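Local coordinates for protein putative alpha-L-fucosidase (Bacteroides thetaiotaomicron, PDB 3EYP) that probably hydrolyses alpha-L-fucosides, as a putative lipoprotein of glycoside hydrolase family 29 with a TIM-barrel domain and an F5/8 type C domain, at residues A24-G29 against P69-T74; Q58-L63 against Y116-G121. All coordinates share one frame; numbering follows the deposited sequence.

Overall arrangement
Both interactions belong to the first beta-alpha units of the TIM-barrel domain. Interaction 1 pairs strand 22-26 with strand 70-76 inside the parallel sheet. Interaction 2 lies on its outer side, where helix 56-65, the crossover between those two strands, meets Y116 and L118 in the turn between helix 105-116 and strand 119-124. Their centres are about 9 Å apart. A71 joins them: its O is 2.6 Å from G121 N and its N 2.9 Å from K119 O, both probable hydrogen bonds. A24 CB packs 3.4 Å from L63 CD2. About 3 Å from the H27 side chain, at the C-terminal barrel end where TIM-barrel enzymes carry active sites, a glycerol, probably from crystallisation, may mark that pocket.

Interaction 1. Residues A24-G29 against P69-T74; sequences AFFHFG and PAAILT
A24 N gives a nearly straight hydrogen bond to A70 O, 2.7 Å long with 171° at the hydrogen. I72 N returns one to A24 O at 2.8 Å. F26 N then binds I72 O, and T74 N binds F26 O at 3.1 Å. This alternation is that of a parallel beta ladder, with A24, F25 and F26 opposite A71, I72 and L73. Past the end of strand 22-26, F28 N gives its hydrogen to T74 OG1 at 3.1 Å, and OG1 lies 2.8 Å from F28 O. H27 ND1 is hydrogen-bonded to N295, and NE2 to a bound glycerol, probably from the crystallisation liquor. A chi1 of 61° turns T74 OG1 to F28 and leaves CG2 in a CH-pi contact, 3.6 Å from the centroid of the H27 ring. A valine here would probably leave F28 N without its acceptor and let the loop after the strand shift. H27 CE1 lies over a face of the F25 ring. F25 CE1 meets I72 CG2 at 3.7 Å, and I72 O lies at the edge of the same ring. The other face of the sheet carries A24, F26, A71 and L73. There F26 CE2 approaches A71 CB to 3.7 Å, and F26 CB lies against L73 CD1. Helices 56-65 and 105-116 pack on the face of A24, F26, A71 and L73, through L63, W59, F109 and V106. Strand 119-124 continues the barrel sheet beyond 70-76, and strand 291-295 beyond 22-26.

Interaction 2. Residues Q58-L63 against Y116-G121; sequences QWMQTL and YGLKAG
Helix 58-63 passes the turn after helix 105-116 that leads into strand 119-124, and its closest CA pair is M60 and Y116, 6.7 Å apart. The M60 side chain meets Y116 first. M60 CB lies over one face of the tyrosine ring, displaced toward its rim, as a CH-pi contact. It is 3.7 Å from the ring centroid and 3.5 Å from Y116 CG. M60 CG follows alongside, 3.8 Å from Y116 CD1. The methionine chain bends at both chi2 and chi3. Its sulfur thus leaves the ring and comes to L118, with M60 SD 3.6 Å from L118 CD1. The two side chains run past each other in opposite directions. One turn further, L63 CB rests 4.0 Å from the same L118 CD1, which is therefore in touch with both helix residues. The turn is a Schellman motif that ends helix 105-116. G117 is the first residue to leave helical angles, and its positive phi of 73° favours glycine. L118 then leads into strand 119-124, the third strand of the TIM barrel, next to and parallel with strand 70-76. The polar part of the contact is on the more exposed side, at Q61. This residue extends beyond CG and donates from NE2 to Y116 OH at 2.7 Å, with a nearly straight angle of 171°. The hydroxyl lies in the amide plane of Q61, while the amide and ring planes are 43° apart. K64 of the same helix donates to Y116 O, and R57 also touches the tyrosine side chain. M60 reaches on to F109, A112 and C113 of helix 105-116.

Interaction 1. Residues A24-G29 against P69-T74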
loop_
_atom_site.group_PDB
_atom_site.type_symbol
_atom_site.label_atom_id
_atom_site.label_comp_id
_atom_site.label_asym_id
_atom_site.label_seq_id
_atom_site.Cartn_x
_atom_site.Cartn_y
_atom_site.Cartn_z
ATOM N N ALA A 24 2.761 7.553 -0.517
ATOM C CA ALA A 24 2.234 8.541 -1.482
ATOM C C ALA A 24 2.661 8.294 -2.930
ATOM O O ALA A 24 3.735 7.856 -3.196
ATOM C CB ALA A 24 2.567 9.972 -1.067
ATOM N N PHE A 25 1.734 8.574 -3.861
ATOM C CA PHE A 25 2.035 8.591 -5.288
ATOM C C PHE A 25 2.020 10.075 -5.659
ATOM O O PHE A 25 1.281 10.833 -5.088
ATOM C CB PHE A 25 0.896 7.950 -6.096
ATOM C CG PHE A 25 1.307 6.850 -7.034
ATOM C CD1 PHE A 25 2.596 6.752 -7.546
ATOM C CD2 PHE A 25 0.343 5.906 -7.448
ATOM C CE1 PHE A 25 2.911 5.790 -8.401
ATOM C CE2 PHE A 25 0.669 4.920 -8.324
ATOM C CZ PHE A 25 1.940 4.831 -8.793
ATOM N N PHE A 26 2.905 10.461 -6.546
ATOM C CA PHE A 26 2.985 11.829 -7.062
ATOM C C PHE A 26 3.037 11.739 -8.562
ATOM O O PHE A 26 4.102 11.504 -9.153
ATOM C CB PHE A 26 4.225 12.583 -6.575
ATOM C CG PHE A 26 4.207 12.928 -5.103
ATOM C CD1 PHE A 26 3.159 13.582 -4.560
ATOM C CD2 PHE A 26 5.279 12.595 -4.293
ATOM C CE1 PHE A 26 3.132 13.887 -3.239
ATOM C CE2 PHE A 26 5.262 12.906 -2.953
ATOM C CZ PHE A 26 4.189 13.522 -2.419
ATOM N N HIS A 27 1.867 11.874 -9.177
ATOM C CA HIS A 27 1.732 11.867 -10.621
ATOM C C HIS A 27 1.881 13.319 -11.134
ATOM O O HIS A 27 1.022 14.165 -10.911
ATOM C CB HIS A 27 0.385 11.325 -11.096
ATOM C CG HIS A 27 0.339 9.840 -11.208
ATOM N ND1 HIS A 27 0.389 9.027 -10.099
ATOM C CD2 HIS A 27 0.302 9.012 -12.291
ATOM C CE1 HIS A 27 0.378 7.761 -10.491
ATOM N NE2 HIS A 27 0.315 7.718 -11.811
ATOM N N PHE A 28 3.021 13.536 -11.762
ATOM C CA PHE A 28 3.462 14.862 -12.219
ATOM C C PHE A 28 4.355 14.701 -13.443
ATOM O O PHE A 28 5.215 13.794 -13.541
ATOM C CB PHE A 28 4.199 15.545 -11.081
ATOM C CG PHE A 28 4.711 16.951 -11.377
ATOM C CD1 PHE A 28 3.809 18.016 -11.576
ATOM C CD2 PHE A 28 6.072 17.212 -11.258
ATOM C CE1 PHE A 28 4.273 19.299 -11.750
ATOM C CE2 PHE A 28 6.575 18.515 -11.449
ATOM C CZ PHE A 28 5.700 19.554 -11.699
ATOM N N GLY A 29 4.122 15.582 -14.373
ATOM C CA GLY A 29 4.927 15.606 -15.578
ATOM C C GLY A 29 4.385 16.526 -16.637
ATOM O O GLY A 29 3.704 17.500 -16.372
ATOM N N PRO A 69 4.980 7.520 5.314
ATOM C CA PRO A 69 6.435 7.370 5.509
ATOM C C PRO A 69 7.240 7.218 4.241
ATOM O O PRO A 69 8.487 7.167 4.262
ATOM C CB PRO A 69 6.513 6.072 6.310
ATOM C CG PRO A 69 5.287 5.297 5.763
ATOM C CD PRO A 69 4.264 6.260 5.612
ATOM N N ALA A 70 6.516 7.165 3.118
ATOM C CA ALA A 70 7.146 6.812 1.825
ATOM C C ALA A 70 6.378 7.423 0.628
ATOM O O ALA A 70 5.191 7.756 0.721
ATOM C CB ALA A 70 7.340 5.284 1.683
ATOM N N ALA A 71 7.138 7.679 -0.424
ATOM C CA ALA A 71 6.690 8.409 -1.626
ATOM C C ALA A 71 7.333 7.887 -2.899
ATOM O O ALA A 71 8.509 7.647 -2.940
ATOM C CB ALA A 71 6.942 9.952 -1.508
ATOM N N ILE A 72 6.470 7.711 -3.886
ATOM C CA ILE A 72 6.771 7.296 -5.293
ATOM C C ILE A 72 6.438 8.397 -6.292
ATOM O O ILE A 72 5.288 8.811 -6.496
ATOM C CB ILE A 72 5.995 6.013 -5.681
ATOM C CG1 ILE A 72 6.301 4.933 -4.619
ATOM C CG2 ILE A 72 6.363 5.531 -7.131
ATOM C CD1 ILE A 72 5.583 3.529 -4.823
ATOM N N LEU A 73 7.471 8.861 -6.958
ATOM C CA LEU A 73 7.308 9.860 -8.052
ATOM C C LEU A 73 7.263 9.249 -9.446
ATOM O O LEU A 73 8.047 8.370 -9.793
ATOM C CB LEU A 73 8.480 10.843 -8.018
ATOM C CG LEU A 73 8.534 11.887 -9.178
ATOM C CD1 LEU A 73 7.427 12.895 -9.014
ATOM C CD2 LEU A 73 9.925 12.581 -9.088
ATOM N N THR A 74 6.359 9.747 -10.279
ATOM C CA THR A 74 6.413 9.399 -11.703
ATOM C C THR A 74 7.610 10.045 -12.429
ATOM O O THR A 74 7.487 11.128 -13.014
ATOM C CB THR A 74 5.112 9.783 -12.467
ATOM O OG1 THR A 74 4.908 11.215 -12.401
ATOM C CG2 THR A 74 3.909 9.036 -11.886
#

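Interaction 2. Residues Q58-L63 against Y116-G121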
loop_
_atom_site.group_PDB
_atom_site.type_symbol
_atom_site.label_atom_id
_atom_site.label_comp_id
_atom_site.label_asym_id
_atom_site.label_seq_id
_atom_site.Cartn_x
_atom_site.Cartn_y
_atom_site.Cartn_z
ATOM N N GLN A 58 7.401 21.082 0.157
ATOM C CA GLN A 58 5.967 21.311 0.399
ATOM C C GLN A 58 5.232 19.950 0.333
ATOM O O GLN A 58 4.336 19.659 1.117
ATOM C CB GLN A 58 5.360 22.301 -0.566
ATOM C CG GLN A 58 3.922 22.652 -0.237
ATOM C CD GLN A 58 2.923 22.080 -1.205
ATOM O OE1 GLN A 58 3.277 21.315 -2.082
ATOM N NE2 GLN A 58 1.667 22.449 -1.051
ATOM N N TRP A 59 5.650 19.132 -0.618
ATOM C CA TRP A 59 5.053 17.809 -0.825
ATOM C C TRP A 59 5.340 17.004 0.411
ATOM O O TRP A 59 4.463 16.296 0.858
ATOM C CB TRP A 59 5.600 17.055 -2.024
ATOM C CG TRP A 59 5.586 17.741 -3.347
ATOM C CD1 TRP A 59 5.170 19.022 -3.626
ATOM C CD2 TRP A 59 6.080 17.211 -4.551
ATOM N NE1 TRP A 59 5.333 19.300 -4.930
ATOM C CE2 TRP A 59 5.889 18.207 -5.548
ATOM C CE3 TRP A 59 6.599 15.967 -4.912
ATOM C CZ2 TRP A 59 6.251 18.018 -6.888
ATOM C CZ3 TRP A 59 6.975 15.767 -6.251
ATOM C CH2 TRP A 59 6.773 16.794 -7.237
ATOM N N MET A 60 6.568 17.106 0.940
ATOM C CA MET A 60 6.967 16.278 2.095
ATOM C C MET A 60 6.210 16.723 3.339
ATOM O O MET A 60 5.897 15.940 4.204
ATOM C CB MET A 60 8.459 16.298 2.403
ATOM C CG MET A 60 9.436 15.620 1.406
ATOM S SD MET A 60 8.937 14.090 0.601
ATOM C CE MET A 60 8.942 14.569 -1.103
ATOM N N GLN A 61 5.899 17.986 3.418
ATOM C CA GLN A 61 5.138 18.502 4.609
ATOM C C GLN A 61 3.724 17.944 4.615
ATOM O O GLN A 61 3.152 17.567 5.650
ATOM C CB GLN A 61 5.134 20.030 4.617
ATOM C CG GLN A 61 6.489 20.625 4.906
ATOM C CD GLN A 61 6.715 21.996 4.273
ATOM O OE1 GLN A 61 5.773 22.739 4.013
ATOM N NE2 GLN A 61 8.000 22.341 4.042
ATOM N N THR A 62 3.188 17.807 3.417
ATOM C CA THR A 62 1.887 17.132 3.246
ATOM C C THR A 62 1.921 15.701 3.848
ATOM O O THR A 62 1.039 15.287 4.597
ATOM C CB THR A 62 1.420 17.151 1.773
ATOM O OG1 THR A 62 1.080 18.510 1.415
ATOM C CG2 THR A 62 0.156 16.260 1.534
ATOM N N LEU A 63 2.955 14.982 3.488
ATOM C CA LEU A 63 3.128 13.607 3.918
ATOM C C LEU A 63 3.385 13.517 5.388
ATOM O O LEU A 63 2.922 12.584 6.033
ATOM C CB LEU A 63 4.253 12.902 3.181
ATOM C CG LEU A 63 4.082 12.834 1.664
ATOM C CD1 LEU A 63 5.091 11.890 1.063
ATOM C CD2 LEU A 63 2.596 12.505 1.191
ATOM N N TYR A 116 13.532 15.022 4.834
ATOM C CA TYR A 116 12.413 14.831 5.746
ATOM C C TYR A 116 12.394 13.437 6.326
ATOM O O TYR A 116 11.471 13.058 7.035
ATOM C CB TYR A 116 11.087 15.143 5.040
ATOM C CG TYR A 116 10.766 16.643 4.993
ATOM C CD1 TYR A 116 11.415 17.493 4.117
ATOM C CD2 TYR A 116 9.830 17.198 5.855
ATOM C CE1 TYR A 116 11.160 18.859 4.093
ATOM C CE2 TYR A 116 9.560 18.547 5.828
ATOM C CZ TYR A 116 10.230 19.366 4.933
ATOM O OH TYR A 116 9.951 20.711 4.893
ATOM N N GLY A 117 13.368 12.629 5.968
ATOM C CA GLY A 117 13.372 11.268 6.490
ATOM C C GLY A 117 12.373 10.263 5.964
ATOM O O GLY A 117 12.008 9.296 6.637
ATOM N N LEU A 118 11.984 10.498 4.723
ATOM C CA LEU A 118 10.959 9.724 4.024
ATOM C C LEU A 118 11.642 8.819 3.010
ATOM O O LEU A 118 12.713 9.113 2.526
ATOM C CB LEU A 118 9.960 10.674 3.390
ATOM C CG LEU A 118 9.234 11.577 4.397
ATOM C CD1 LEU A 118 8.170 12.404 3.725
ATOM C CD2 LEU A 118 8.643 10.746 5.518
ATOM N N LYS A 119 11.052 7.654 2.770
ATOM C CA LYS A 119 11.613 6.720 1.815
ATOM C C LYS A 119 11.160 7.058 0.395
ATOM O O LYS A 119 9.968 7.110 0.105
ATOM C CB LYS A 119 11.230 5.255 2.166
ATOM C CG LYS A 119 11.655 4.820 3.592
ATOM C CD LYS A 119 10.806 3.589 4.091
ATOM C CE LYS A 119 11.641 2.759 5.059
ATOM N NZ LYS A 119 10.877 1.817 5.889
ATOM N N ALA A 120 12.136 7.173 -0.488
ATOM C CA ALA A 120 11.901 7.555 -1.907
ATOM C C ALA A 120 11.667 6.335 -2.766
ATOM O O ALA A 120 12.285 5.289 -2.592
ATOM C CB ALA A 120 13.086 8.354 -2.490
ATOM N N GLY A 121 10.730 6.482 -3.677
ATOM C CA GLY A 121 10.509 5.484 -4.712
ATOM C C GLY A 121 10.313 6.120 -6.071
ATOM O O GLY A 121 10.057 7.325 -6.202
#